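Local atomic coordinates of imelysin (Bacteroides ovatus ATCC 8483, PDB entry 3OYV), a protein that belongs to the imelysin-like family of bacterial outer-membrane proteins and is probably involved in iron uptake, although it is named as a peptidase. Residues V31-K36 / A251-V256; A267-C272 / G355-V360; T277-W282 / G343-E348. All blocks are in the same frame, centred on the assembly; numbering follows the deposited sequence.

Contact 1 (V31-K36 / A251-V256); sequences VAALLK and ALYNAV
The phenolic ring of Tyr253 lies along the flank of helix 21-47, with its edge facing the backbone between Ala32 and Ala33 and one face covered by Lys36. CG of Tyr253 is anti to the backbone N (chi1 179°), which carries the ring out from helix 223-261 across to the neighbouring helix. There the ring edge is met near its plane by main-chain atoms, Tyr253 CD1 standing 3.7 Å from Ala33 N, and farther round the same rim Tyr253 CE1 touches Ala33 CB at 3.9 Å. Lys36, in one of its two modelled conformers, sends its aliphatic chain obliquely over the face, and Lys36 CD rests 4.0 Å from the centroid of the Tyr253 ring in a CH-pi contact displaced toward the rim. Beyond CD the lysine bends at its last torsion, and NZ forms a salt bridge with Asp250. The tyrosine is fixed at its far end too, because its OH is hydrogen-bonded to Asp331. Ala32 faces helix 223-261 directly: its CB fits between Tyr253 and Val256, 3.9 Å from Tyr253 CD1 and 4.1 Å from Val256 CG1. With only a methyl group here, the CA atoms of Ala32 and Tyr253 come within 5.3 Å. On the side away from the Tyr253 ring, Leu35 and Leu252 both touch Leu347 of helix 343-351, which joins the pair to a third helix. The two segments run with their axes 9.0 Å apart at 165°, the close, nearly antiparallel packing of helices in an all-helical bundle, here between two helices far apart in the chain.

Contact 2 (A267-C272 / G355-V360); sequences AFETAC and GEPRKV
Phe268 and Cys272, one turn apart on helix 265-283, receive the second strand and outgoing tail of a small beta-hairpin, whose strands 352-353 and 356-357 are antiparallel. Aromatic packing carries one half of the contact. The Phe268 ring has Arg358 CB over one face, 4.1 Å from the ring centroid and 18° off its normal, a CH-pi contact offset toward the rim. Val360 approaches the same ring from the edge, in its plane, with CG1 4.0 Å from Phe268 CE2. Tyr16 adds an edge-to-face partner. Aliphatic and sulfur packing makes up the other half: the Pro357 ring lies across this part of the helix, its CG 4.0 Å from Glu269 CG. Cys272 SG, placed anti to its carbonyl carbon (chi1 -71°), meets Pro357 CB at 3.6 Å. The polar end of Arg358 finds its partners outside the two segments. Beyond CB the arginine chain runs extended away from the phenyl ring, and its guanidinium is hydrogen-bonded to the carbonyl oxygens of Ile14 and Phe349 and to a bound glycerol, probably from the crystallisation liquor. Replacing Phe268 by an alanine here would probably leave Arg358 CB and Val360 CG1 without their common aromatic partner and open a gap between helix and tail. The tightest approach involves the main chain of the tail, where Arg358 O stands 3.2 Å from Phe268 CB.

Contact 3 (T277-W282 / G343-E348); sequences TAREPW and GFHTLE
The GxHxxE signature of the imelysin family falls on Gly343, His345 and Glu348 in helix 343-351; Phe344, the first variable position of the motif, packs on Ala278, Arg279 and Trp282 of helix 265-283, and His345 on Arg279. Phe344 spans much of the distance between the helices, whose segment axes are 11.7 Å apart. Arg279 CD lies over one face of its ring, 3.8 Å from the centroid, while Trp282 meets it obliquely, CG to Phe344 CE2 3.6 Å. Ala278 CB touches the ring edge. Bends at chi2 (-67°) and chi3 bring the guanidinium over the same face, steeply turned to it (planes 82° apart), NH1 above the CB-CG end, 3.3 Å from Phe344 CB. His345 CE1 sits over one guanidinium face, 3.8 Å from Arg279 NH2. Salt bridges to Asp303 and Glu283 hold the arginine. His345 ND1 donates to the syn side of Glu348 OE1 at 2.8 Å, nearly straight at 173°, tilted out of the carboxylate plane though lying in the imidazole plane; Ser118 engages the other carboxylate oxygen. An unidentified ligand, probably from the crystallisation liquor, is hydrogen-bonded to both Arg279 NH2 and His345 NE2, consistent with a pocket at the GxHxxE motif characteristic of imelysins.

In the fold
From the N terminus, helix 21-47 supplies the first half of contact 1, and the chain then passes through 214 mainly helical residues before segment 251-256, on helix 223-261, closes it. Helix 265-283 follows directly and serves both remaining contacts: 267-272 opens contact 2 and 277-282 opens contact 3. Segment 343-348 closes contact 3 first, and the tail 355-360 closes contact 2 last, so the shorter loop is contained in the longer and none cross. Contact 1 precedes both in series but touches each, Ala255 packing on Ala271 and Val31 on Thr346. Together they tie helix 21-47, helices 223-261, 265-283 and 343-351, and the C-terminal tail together.

Contact 1 (V31-K36 / A251-V256)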
loop_
_atom_site.group_PDB
_atom_site.type_symbol
_atom_site.label_atom_id
_atom_site.label_comp_id
_atom_site.label_asym_id
_atom_site.label_seq_id
_atom_site.Cartn_x
_atom_site.Cartn_y
_atom_site.Cartn_z
ATOM N N VAL A 31 4.187 16.605 -5.615
ATOM C CA VAL A 31 4.038 15.295 -4.979
ATOM C C VAL A 31 3.242 14.330 -5.874
ATOM O O VAL A 31 3.603 13.153 -6.006
ATOM C CB VAL A 31 3.418 15.458 -3.594
ATOM C CG1 VAL A 31 3.089 14.098 -2.955
ATOM C CG2 VAL A 31 4.342 16.272 -2.663
ATOM N N ALA A 32 2.212 14.838 -6.550
ATOM C CA ALA A 32 1.403 14.008 -7.448
ATOM C C ALA A 32 2.221 13.600 -8.673
ATOM O O ALA A 32 2.072 12.484 -9.174
ATOM C CB ALA A 32 0.141 14.733 -7.887
ATOM N N ALA A 33 3.099 14.502 -9.182
ATOM C CA ALA A 33 3.976 14.196 -10.314
ATOM C C ALA A 33 4.928 13.068 -9.955
ATOM O O ALA A 33 5.168 12.159 -10.743
ATOM C CB ALA A 33 4.724 15.448 -10.735
ATOM N N LEU A 34 5.483 13.140 -8.745
ATOM C CA LEU A 34 6.407 12.102 -8.293
ATOM C C LEU A 34 5.703 10.740 -8.205
ATOM O O LEU A 34 6.247 9.714 -8.562
ATOM C CB LEU A 34 7.027 12.461 -6.943
ATOM C CG LEU A 34 8.000 13.645 -6.948
ATOM C CD1 LEU A 34 8.311 14.067 -5.521
ATOM C CD2 LEU A 34 9.283 13.313 -7.717
ATOM N N LEU A 35 4.481 10.762 -7.697
ATOM C CA LEU A 35 3.658 9.544 -7.556
ATOM C C LEU A 35 3.336 8.934 -8.925
ATOM O O LEU A 35 3.314 7.711 -9.086
ATOM C CB LEU A 35 2.370 9.827 -6.771
ATOM C CG LEU A 35 2.380 9.714 -5.241
ATOM C CD1 LEU A 35 1.128 10.335 -4.618
ATOM C CD2 LEU A 35 2.612 8.241 -4.832
ATOM N N LYS A 36 3.027 9.796 -9.889
ATOM C CA LYS A 36 2.727 9.394 -11.259
ATOM C C LYS A 36 3.952 8.736 -11.891
ATOM O O LYS A 36 3.869 7.656 -12.482
ATOM C CB LYS A 36 2.268 10.642 -12.031
ATOM C CG LYS A 36 2.084 10.504 -13.504
ATOM C CD LYS A 36 1.579 11.821 -14.109
ATOM C CE LYS A 36 1.648 11.782 -15.627
ATOM N NZ LYS A 36 0.727 10.750 -16.201
ATOM N N ALA A 251 -4.810 9.411 -13.029
ATOM C CA ALA A 251 -6.069 10.106 -12.730
ATOM C C ALA A 251 -5.935 11.077 -11.558
ATOM O O ALA A 251 -6.457 12.195 -11.599
ATOM C CB ALA A 251 -7.249 9.124 -12.482
ATOM N N LEU A 252 -5.223 10.634 -10.528
ATOM C CA LEU A 252 -4.955 11.454 -9.374
ATOM C C LEU A 252 -4.184 12.725 -9.741
ATOM O O LEU A 252 -4.469 13.817 -9.256
ATOM C CB LEU A 252 -4.240 10.616 -8.303
ATOM C CG LEU A 252 -3.850 11.307 -6.999
ATOM C CD1 LEU A 252 -5.016 11.935 -6.278
ATOM C CD2 LEU A 252 -3.121 10.277 -6.120
ATOM N N TYR A 253 -3.179 12.580 -10.596
ATOM C CA TYR A 253 -2.392 13.724 -11.078
ATOM C C TYR A 253 -3.349 14.736 -11.755
ATOM O O TYR A 253 -3.283 15.921 -11.474
ATOM C CB TYR A 253 -1.293 13.263 -12.009
ATOM C CG TYR A 253 -0.466 14.395 -12.544
ATOM C CD1 TYR A 253 0.463 15.053 -11.750
ATOM C CD2 TYR A 253 -0.686 14.867 -13.818
ATOM C CE1 TYR A 253 1.229 16.111 -12.261
ATOM C CE2 TYR A 253 0.065 15.904 -14.335
ATOM C CZ TYR A 253 1.025 16.527 -13.546
ATOM O OH TYR A 253 1.744 17.568 -14.059
ATOM N N ASN A 254 -4.236 14.272 -12.639
ATOM C CA ASN A 254 -5.147 15.182 -13.308
ATOM C C ASN A 254 -6.066 15.896 -12.326
ATOM O O ASN A 254 -6.303 17.087 -12.442
ATOM C CB ASN A 254 -6.008 14.449 -14.371
ATOM C CG ASN A 254 -5.232 13.902 -15.489
ATOM O OD1 ASN A 254 -5.121 12.674 -15.639
ATOM N ND2 ASN A 254 -4.682 14.788 -16.298
ATOM N N ALA A 255 -6.558 15.154 -11.331
ATOM C CA ALA A 255 -7.429 15.731 -10.337
ATOM C C ALA A 255 -6.716 16.824 -9.531
ATOM O O ALA A 255 -7.325 17.860 -9.168
ATOM C CB ALA A 255 -8.019 14.674 -9.408
ATOM N N VAL A 256 -5.442 16.592 -9.211
ATOM C CA VAL A 256 -4.649 17.581 -8.509
ATOM C C VAL A 256 -4.403 18.824 -9.373
ATOM O O VAL A 256 -4.482 19.927 -8.872
ATOM C CB VAL A 256 -3.341 16.928 -7.998
ATOM C CG1 VAL A 256 -2.301 17.995 -7.593
ATOM C CG2 VAL A 256 -3.629 15.972 -6.821
#

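Contact 2 (A267-C272 / G355-V360)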
loop_
_atom_site.group_PDB
_atom_site.type_symbol
_atom_site.label_atom_id
_atom_site.label_comp_id
_atom_site.label_asym_id
_atom_site.label_seq_id
_atom_site.Cartn_x
_atom_site.Cartn_y
_atom_site.Cartn_z
ATOM N N ALA A 267 -13.509 20.794 -5.786
ATOM C CA ALA A 267 -12.244 20.319 -6.339
ATOM C C ALA A 267 -11.418 19.518 -5.329
ATOM O O ALA A 267 -10.790 18.517 -5.695
ATOM C CB ALA A 267 -11.423 21.444 -6.917
ATOM N N PHE A 268 -11.430 19.950 -4.080
ATOM C CA PHE A 268 -10.787 19.174 -3.014
ATOM C C PHE A 268 -11.448 17.803 -2.900
ATOM O O PHE A 268 -10.789 16.792 -2.781
ATOM C CB PHE A 268 -10.804 19.939 -1.688
ATOM C CG PHE A 268 -9.541 20.744 -1.419
ATOM C CD1 PHE A 268 -8.356 20.126 -1.079
ATOM C CD2 PHE A 268 -9.567 22.124 -1.473
ATOM C CE1 PHE A 268 -7.210 20.858 -0.827
ATOM C CE2 PHE A 268 -8.429 22.867 -1.214
ATOM C CZ PHE A 268 -7.240 22.227 -0.891
ATOM N N GLU A 269 -12.784 17.801 -2.842
ATOM C CA GLU A 269 -13.530 16.534 -2.760
ATOM C C GLU A 269 -13.180 15.590 -3.914
ATOM O O GLU A 269 -12.985 14.401 -3.715
ATOM C CB GLU A 269 -15.043 16.772 -2.738
ATOM C CG GLU A 269 -15.504 17.423 -1.421
ATOM C CD GLU A 269 -16.900 18.050 -1.451
ATOM O OE1 GLU A 269 -17.619 17.905 -2.460
ATOM O OE2 GLU A 269 -17.269 18.706 -0.438
ATOM N N THR A 270 -13.116 16.133 -5.118
ATOM C CA THR A 270 -12.770 15.356 -6.296
ATOM C C THR A 270 -11.358 14.761 -6.209
ATOM O O THR A 270 -11.148 13.607 -6.567
ATOM C CB THR A 270 -12.959 16.238 -7.546
ATOM O OG1 THR A 270 -14.346 16.610 -7.617
ATOM C CG2 THR A 270 -12.549 15.495 -8.825
ATOM N N ALA A 271 -10.389 15.552 -5.750
ATOM C CA ALA A 271 -9.030 15.071 -5.575
ATOM C C ALA A 271 -8.958 14.022 -4.451
ATOM O O ALA A 271 -8.277 13.010 -4.618
ATOM C CB ALA A 271 -8.054 16.210 -5.326
ATOM N N CYS A 272 -9.726 14.206 -3.387
ATOM C CA CYS A 272 -9.793 13.191 -2.346
ATOM C C CYS A 272 -10.382 11.889 -2.889
ATOM O O CYS A 272 -9.897 10.788 -2.585
ATOM C CB CYS A 272 -10.650 13.696 -1.194
ATOM S SG CYS A 272 -9.892 15.027 -0.205
ATOM N N GLY A 355 -10.261 13.715 8.886
ATOM C CA GLY A 355 -11.156 12.757 8.270
ATOM C C GLY A 355 -12.028 13.264 7.137
ATOM O O GLY A 355 -12.825 12.506 6.592
ATOM N N GLU A 356 -11.901 14.538 6.765
ATOM C CA GLU A 356 -12.753 15.132 5.721
ATOM C C GLU A 356 -11.882 15.864 4.708
ATOM O O GLU A 356 -10.775 16.284 5.043
ATOM C CB GLU A 356 -13.772 16.117 6.325
ATOM C CG GLU A 356 -14.801 15.491 7.286
ATOM C CD GLU A 356 -15.818 14.544 6.603
ATOM O OE1 GLU A 356 -15.796 14.354 5.356
ATOM O OE2 GLU A 356 -16.663 13.970 7.338
ATOM N N PRO A 357 -12.385 16.029 3.474
ATOM C CA PRO A 357 -11.663 16.861 2.527
ATOM C C PRO A 357 -11.449 18.252 3.091
ATOM O O PRO A 357 -12.341 18.800 3.773
ATOM C CB PRO A 357 -12.605 16.916 1.312
ATOM C CG PRO A 357 -13.318 15.607 1.352
ATOM C CD PRO A 357 -13.537 15.367 2.842
ATOM N N ARG A 358 -10.294 18.843 2.788
ATOM C CA ARG A 358 -10.074 20.233 3.149
ATOM C C ARG A 358 -11.026 21.154 2.399
ATOM O O ARG A 358 -11.522 20.828 1.314
ATOM C CB ARG A 358 -8.652 20.635 2.873
ATOM C CG ARG A 358 -7.699 19.993 3.831
ATOM C CD ARG A 358 -6.289 20.367 3.474
ATOM N NE ARG A 358 -5.224 19.837 4.337
ATOM C CZ ARG A 358 -4.769 20.418 5.448
ATOM N NH1 ARG A 358 -5.395 21.463 6.004
ATOM N NH2 ARG A 358 -3.701 19.920 6.044
ATOM N N LYS A 359 -11.224 22.327 2.988
ATOM C CA LYS A 359 -12.059 23.369 2.408
ATOM C C LYS A 359 -11.231 24.621 2.189
ATOM O O LYS A 359 -10.219 24.865 2.864
ATOM C CB LYS A 359 -13.248 23.699 3.329
ATOM C CG LYS A 359 -14.169 22.531 3.570
ATOM C CD LYS A 359 -15.285 22.937 4.476
ATOM C CE LYS A 359 -16.249 21.791 4.710
ATOM N NZ LYS A 359 -17.406 22.213 5.560
ATOM N N VAL A 360 -11.678 25.411 1.226
ATOM C CA VAL A 360 -11.111 26.724 1.004
ATOM C C VAL A 360 -11.741 27.699 2.032
ATOM O O VAL A 360 -12.782 27.427 2.649
ATOM C CB VAL A 360 -11.300 27.177 -0.468
ATOM C CG1 VAL A 360 -10.749 26.095 -1.463
ATOM C CG2 VAL A 360 -12.752 27.501 -0.751
#

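Contact 3 (T277-W282 / G343-E348)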
loop_
_atom_site.group_PDB
_atom_site.type_symbol
_atom_site.label_atom_id
_atom_site.label_comp_id
_atom_site.label_asym_id
_atom_site.label_seq_id
_atom_site.Cartn_x
_atom_site.Cartn_y
_atom_site.Cartn_z
ATOM N N THR A 277 -9.271 6.276 -4.612
ATOM C CA THR A 277 -9.311 5.382 -5.779
ATOM C C THR A 277 -7.922 4.844 -6.073
ATOM O O THR A 277 -7.746 3.636 -6.323
ATOM C CB THR A 277 -9.931 6.108 -6.984
ATOM O OG1 THR A 277 -11.288 6.412 -6.651
ATOM C CG2 THR A 277 -9.828 5.287 -8.274
ATOM N N ALA A 278 -6.924 5.723 -6.062
ATOM C CA ALA A 278 -5.540 5.333 -6.344
ATOM C C ALA A 278 -4.947 4.480 -5.194
ATOM O O ALA A 278 -4.151 3.587 -5.422
ATOM C CB ALA A 278 -4.646 6.578 -6.642
ATOM N N ARG A 279 -5.366 4.767 -3.971
ATOM C CA ARG A 279 -4.889 4.013 -2.816
ATOM C C ARG A 279 -5.277 2.551 -2.861
ATOM O O ARG A 279 -4.554 1.722 -2.335
ATOM C CB ARG A 279 -5.384 4.644 -1.528
ATOM C CG ARG A 279 -4.595 5.892 -1.114
ATOM C CD ARG A 279 -3.165 5.570 -0.731
ATOM N NE ARG A 279 -3.089 4.693 0.428
ATOM C CZ ARG A 279 -1.976 4.397 1.076
ATOM N NH1 ARG A 279 -0.807 4.831 0.642
ATOM N NH2 ARG A 279 -2.019 3.652 2.171
ATOM N N GLU A 280 -6.415 2.233 -3.469
ATOM C CA GLU A 280 -6.885 0.852 -3.414
ATOM C C GLU A 280 -5.921 -0.158 -4.044
ATOM O O GLU A 280 -5.551 -1.115 -3.362
ATOM C CB GLU A 280 -8.277 0.721 -3.996
ATOM C CG GLU A 280 -8.869 -0.656 -3.698
ATOM C CD GLU A 280 -10.302 -0.780 -4.125
ATOM O OE1 GLU A 280 -10.803 0.144 -4.797
ATOM O OE2 GLU A 280 -10.917 -1.809 -3.778
ATOM N N PRO A 281 -5.480 0.041 -5.311
ATOM C CA PRO A 281 -4.527 -0.918 -5.837
ATOM C C PRO A 281 -3.193 -0.869 -5.083
ATOM O O PRO A 281 -2.542 -1.920 -4.917
ATOM C CB PRO A 281 -4.381 -0.518 -7.305
ATOM C CG PRO A 281 -4.819 0.906 -7.338
ATOM C CD PRO A 281 -5.906 0.993 -6.357
ATOM N N TRP A 282 -2.783 0.302 -4.598
ATOM C CA TRP A 282 -1.563 0.367 -3.789
ATOM C C TRP A 282 -1.677 -0.517 -2.541
ATOM O O TRP A 282 -0.850 -1.384 -2.273
ATOM C CB TRP A 282 -1.236 1.798 -3.337
ATOM C CG TRP A 282 -0.059 1.764 -2.415
ATOM C CD1 TRP A 282 -0.089 1.868 -1.062
ATOM C CD2 TRP A 282 1.309 1.523 -2.782
ATOM N NE1 TRP A 282 1.174 1.711 -0.559
ATOM C CE2 TRP A 282 2.054 1.478 -1.584
ATOM C CE3 TRP A 282 1.968 1.288 -3.981
ATOM C CZ2 TRP A 282 3.429 1.272 -1.575
ATOM C CZ3 TRP A 282 3.339 1.108 -3.966
ATOM C CH2 TRP A 282 4.048 1.074 -2.772
ATOM N N GLY A 343 5.077 11.177 -1.426
ATOM C CA GLY A 343 4.286 9.977 -1.387
ATOM C C GLY A 343 2.830 10.188 -1.087
ATOM O O GLY A 343 2.357 11.308 -0.841
ATOM N N PHE A 344 2.116 9.057 -1.043
ATOM C CA PHE A 344 0.684 9.087 -0.830
ATOM C C PHE A 344 0.261 9.869 0.421
ATOM O O PHE A 344 -0.756 10.547 0.420
ATOM C CB PHE A 344 0.129 7.679 -0.731
ATOM C CG PHE A 344 -0.121 6.991 -2.057
ATOM C CD1 PHE A 344 -1.126 7.466 -2.883
ATOM C CD2 PHE A 344 0.594 5.850 -2.433
ATOM C CE1 PHE A 344 -1.423 6.822 -4.035
ATOM C CE2 PHE A 344 0.290 5.188 -3.614
ATOM C CZ PHE A 344 -0.707 5.704 -4.440
ATOM N N HIS A 345 1.004 9.706 1.525
ATOM C CA HIS A 345 0.576 10.324 2.749
ATOM C C HIS A 345 0.837 11.835 2.803
ATOM O O HIS A 345 0.156 12.548 3.505
ATOM C CB HIS A 345 1.125 9.591 3.952
ATOM C CG HIS A 345 0.610 8.195 4.037
ATOM N ND1 HIS A 345 -0.731 7.907 4.213
ATOM C CD2 HIS A 345 1.251 7.013 3.961
ATOM C CE1 HIS A 345 -0.886 6.592 4.236
ATOM N NE2 HIS A 345 0.300 6.030 4.061
ATOM N N THR A 346 1.813 12.309 2.052
ATOM C CA THR A 346 2.000 13.758 1.895
ATOM C C THR A 346 0.849 14.347 1.100
ATOM O O THR A 346 0.301 15.370 1.476
ATOM C CB THR A 346 3.371 14.112 1.274
ATOM O OG1 THR A 346 4.390 13.706 2.182
ATOM C CG2 THR A 346 3.461 15.618 1.081
ATOM N N LEU A 347 0.458 13.689 0.008
ATOM C CA LEU A 347 -0.728 14.167 -0.700
ATOM C C LEU A 347 -1.958 14.096 0.169
ATOM O O LEU A 347 -2.777 14.993 0.137
ATOM C CB LEU A 347 -0.896 13.390 -1.976
ATOM C CG LEU A 347 -1.803 13.991 -3.017
ATOM C CD1 LEU A 347 -1.554 15.482 -3.260
ATOM C CD2 LEU A 347 -1.613 13.154 -4.332
ATOM N N GLU A 348 -2.059 13.023 0.947
ATOM C CA GLU A 348 -3.166 12.906 1.890
ATOM C C GLU A 348 -3.237 14.116 2.846
ATOM O O GLU A 348 -4.308 14.691 3.082
ATOM C CB GLU A 348 -3.021 11.588 2.689
ATOM C CG GLU A 348 -4.232 11.186 3.518
ATOM C CD GLU A 348 -3.886 10.104 4.544
ATOM O OE1 GLU A 348 -2.703 9.767 4.692
ATOM O OE2 GLU A 348 -4.825 9.656 5.230
#